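Local coordinates for protein pectinesterase 1 (Solanum lycopersicum, PDB 1XG2) that hydrolyses the methyl esters of pectin to release methanol, and may prepare cell walls for softening during fruit ripening, at residues V121-R126 / Y143-V148. Sequence-based numbering, arbitrary orientation.
Sequences VINRCR and YRDSYV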
loop_
_atom_site.group_PDB
_atom_site.type_symbol
_atom_site.label_atom_id
_atom_site.label_comp_id
_atom_site.label_asym_id
_atom_site.label_seq_id
_atom_site.Cartn_x
_atom_site.Cartn_y
_atom_site.Cartn_z
ATOM N N VAL A 121 -10.123 -1.005 -6.818
ATOM C CA VAL A 121 -9.763 -0.979 -8.223
ATOM C C VAL A 121 -9.531 0.460 -8.647
ATOM O O VAL A 121 -10.350 1.340 -8.358
ATOM C CB VAL A 121 -10.889 -1.554 -9.115
ATOM C CG1 VAL A 121 -10.475 -1.483 -10.611
ATOM C CG2 VAL A 121 -11.198 -2.966 -8.716
ATOM N N ILE A 122 -8.406 0.690 -9.313
ATOM C CA ILE A 122 -8.085 1.975 -9.913
ATOM C C ILE A 122 -8.031 1.703 -11.426
ATOM O O ILE A 122 -7.126 1.039 -11.914
ATOM C CB ILE A 122 -6.754 2.519 -9.326
ATOM C CG1 ILE A 122 -6.919 2.830 -7.833
ATOM C CG2 ILE A 122 -6.323 3.802 -10.012
ATOM C CD1 ILE A 122 -6.907 1.624 -6.919
ATOM N N ASN A 123 -9.012 2.232 -12.154
ATOM C CA ASN A 123 -9.244 1.925 -13.552
ATOM C C ASN A 123 -9.223 3.193 -14.401
ATOM O O ASN A 123 -9.981 4.109 -14.150
ATOM C CB ASN A 123 -10.619 1.271 -13.670
ATOM C CG ASN A 123 -10.902 0.712 -15.062
ATOM O OD1 ASN A 123 -12.040 0.691 -15.528
ATOM N ND2 ASN A 123 -9.842 0.288 -15.744
ATOM N N ARG A 124 -8.360 3.226 -15.402
ATOM C CA ARG A 124 -8.283 4.335 -16.346
ATOM C C ARG A 124 -8.070 5.665 -15.615
ATOM O O ARG A 124 -8.776 6.639 -15.872
ATOM C CB ARG A 124 -9.542 4.401 -17.212
ATOM C CG ARG A 124 -9.746 3.171 -18.098
ATOM C CD ARG A 124 -10.773 3.382 -19.205
ATOM N NE ARG A 124 -12.077 3.791 -18.696
ATOM C CZ ARG A 124 -13.112 2.975 -18.472
ATOM N NH1 ARG A 124 -13.045 1.674 -18.722
ATOM N NH2 ARG A 124 -14.243 3.479 -18.014
ATOM N N CYS A 125 -7.120 5.674 -14.680
ATOM C CA CYS A 125 -6.773 6.876 -13.929
ATOM C C CYS A 125 -5.387 7.345 -14.289
ATOM O O CYS A 125 -4.580 6.558 -14.748
ATOM C CB CYS A 125 -6.828 6.585 -12.433
ATOM S SG CYS A 125 -8.510 6.335 -11.865
ATOM N N ARG A 126 -5.114 8.627 -14.041
ATOM C CA ARG A 126 -3.797 9.213 -14.215
ATOM C C ARG A 126 -3.354 9.700 -12.825
ATOM O O ARG A 126 -4.002 10.545 -12.253
ATOM C CB ARG A 126 -3.882 10.390 -15.198
ATOM C CG ARG A 126 -2.532 10.961 -15.624
ATOM C CD ARG A 126 -2.594 11.899 -16.852
ATOM N NE ARG A 126 -3.664 12.883 -16.705
ATOM C CZ ARG A 126 -3.535 14.079 -16.162
ATOM N NH1 ARG A 126 -2.357 14.503 -15.708
ATOM N NH2 ARG A 126 -4.589 14.865 -16.074
ATOM N N TYR A 143 -4.729 -2.174 -10.174
ATOM C CA TYR A 143 -4.595 -1.026 -11.051
ATOM C C TYR A 143 -4.623 -1.515 -12.491
ATOM O O TYR A 143 -3.876 -2.407 -12.859
ATOM C CB TYR A 143 -3.282 -0.279 -10.786
ATOM C CG TYR A 143 -3.279 0.375 -9.432
ATOM C CD1 TYR A 143 -3.103 -0.385 -8.267
ATOM C CD2 TYR A 143 -3.446 1.742 -9.298
ATOM C CE1 TYR A 143 -3.105 0.207 -7.013
ATOM C CE2 TYR A 143 -3.461 2.345 -8.032
ATOM C CZ TYR A 143 -3.311 1.564 -6.900
ATOM O OH TYR A 143 -3.339 2.141 -5.646
ATOM N N ARG A 144 -5.489 -0.916 -13.292
ATOM C CA ARG A 144 -5.726 -1.354 -14.657
ATOM C C ARG A 144 -5.843 -0.159 -15.585
ATOM O O ARG A 144 -6.531 0.816 -15.277
ATOM C CB ARG A 144 -7.004 -2.182 -14.698
ATOM C CG ARG A 144 -7.431 -2.673 -16.066
ATOM C CD ARG A 144 -6.552 -3.770 -16.666
ATOM N NE ARG A 144 -6.928 -3.997 -18.060
ATOM C CZ ARG A 144 -6.847 -5.157 -18.705
ATOM N NH1 ARG A 144 -6.363 -6.250 -18.119
ATOM N NH2 ARG A 144 -7.247 -5.220 -19.969
ATOM N N ASP A 145 -5.202 -0.266 -16.751
ATOM C CA ASP A 145 -5.331 0.718 -17.821
ATOM C C ASP A 145 -5.029 2.149 -17.358
ATOM O O ASP A 145 -5.647 3.100 -17.823
ATOM C CB ASP A 145 -6.735 0.651 -18.427
ATOM C CG ASP A 145 -6.982 -0.631 -19.212
ATOM O OD1 ASP A 145 -8.159 -0.893 -19.534
ATOM O OD2 ASP A 145 -6.082 -1.426 -19.551
ATOM N N SER A 146 -4.081 2.294 -16.434
ATOM C CA SER A 146 -3.844 3.581 -15.794
ATOM C C SER A 146 -2.450 4.102 -16.130
ATOM O O SER A 146 -1.585 3.363 -16.590
ATOM C CB SER A 146 -4.045 3.460 -14.276
ATOM O OG SER A 146 -5.418 3.249 -13.951
ATOM N N TYR A 147 -2.251 5.395 -15.886
ATOM C CA TYR A 147 -0.979 6.053 -16.065
ATOM C C TYR A 147 -0.530 6.486 -14.671
ATOM O O TYR A 147 -1.284 7.127 -13.964
ATOM C CB TYR A 147 -1.212 7.250 -16.986
ATOM C CG TYR A 147 -0.032 8.053 -17.428
ATOM C CD1 TYR A 147 0.533 7.868 -18.696
ATOM C CD2 TYR A 147 0.469 9.078 -16.620
ATOM C CE1 TYR A 147 1.614 8.676 -19.125
ATOM C CE2 TYR A 147 1.524 9.886 -17.036
ATOM C CZ TYR A 147 2.103 9.690 -18.279
ATOM O OH TYR A 147 3.166 10.511 -18.647
ATOM N N VAL A 148 0.656 6.060 -14.256
ATOM C CA VAL A 148 1.245 6.500 -13.000
ATOM C C VAL A 148 2.593 7.098 -13.349
ATOM O O VAL A 148 3.426 6.435 -13.969
ATOM C CB VAL A 148 1.439 5.342 -12.012
ATOM C CG1 VAL A 148 1.960 5.859 -10.679
ATOM C CG2 VAL A 148 0.126 4.583 -11.815
HETATM O O HOH W 1 -10.550 -0.340 -18.336
#
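Ile122 packs along one face of the Tyr143 ring. Its CD1 sits over that face, a CH-pi contact 3.9 Å from the ring centroid, while its CB closes to 3.4 Å from Tyr143 CD2 near the rim. Both side chains take the same first torsion (chi1 -66° and -67°), with CG1 of Ile122 and CG of Tyr143 beside their own backbone N, which keeps them abreast on the inward face of the turn. Phe163 stacks on Tyr143 from the following coil, and an alanine in place of the tyrosine would probably leave both Ile122 and Phe163 without the ring they pack against. On the outer side, Arg126 and Tyr147 also run abreast: CG of Arg126 lies 3.7 Å from Tyr147 CD2, approaching the ring obliquely, and its guanidinium reaches on to the carbonyl of Met62. Backbone hydrogen bonds of the parallel kind join the two segments, Arg144 N to Ile122 O, Arg124 N to Arg144 O and Tyr147 N to Cys125 O, the last being 2.8 Å long. At the bend, Ser146 OG takes a nearly straight bond (172°) from Cys125 N at 3.1 Å and donates to Arg144 O from above the carbonyl plane. Arg144 O thus accepts from Arg124 N and Ser146 OG, with a weak third bond from Asn123 ND2 at 3.4 Å. One water takes hydrogens from Asn123 ND2 and Arg124 NH1 and gives one to Asp145 OD1, 2.7 Å away, bridging the two bends; Arg124 has its salt bridge to Asp96, while Asp145 OD2 forms one with Arg144 NE, weakly hydrogen-bonded. Here two successive coils of the pectinesterase right-handed parallel beta-helix stack in register, each turning from one parallel sheet to the next, with Arg124 and Asp145 at the corners in left-handed backbone conformation.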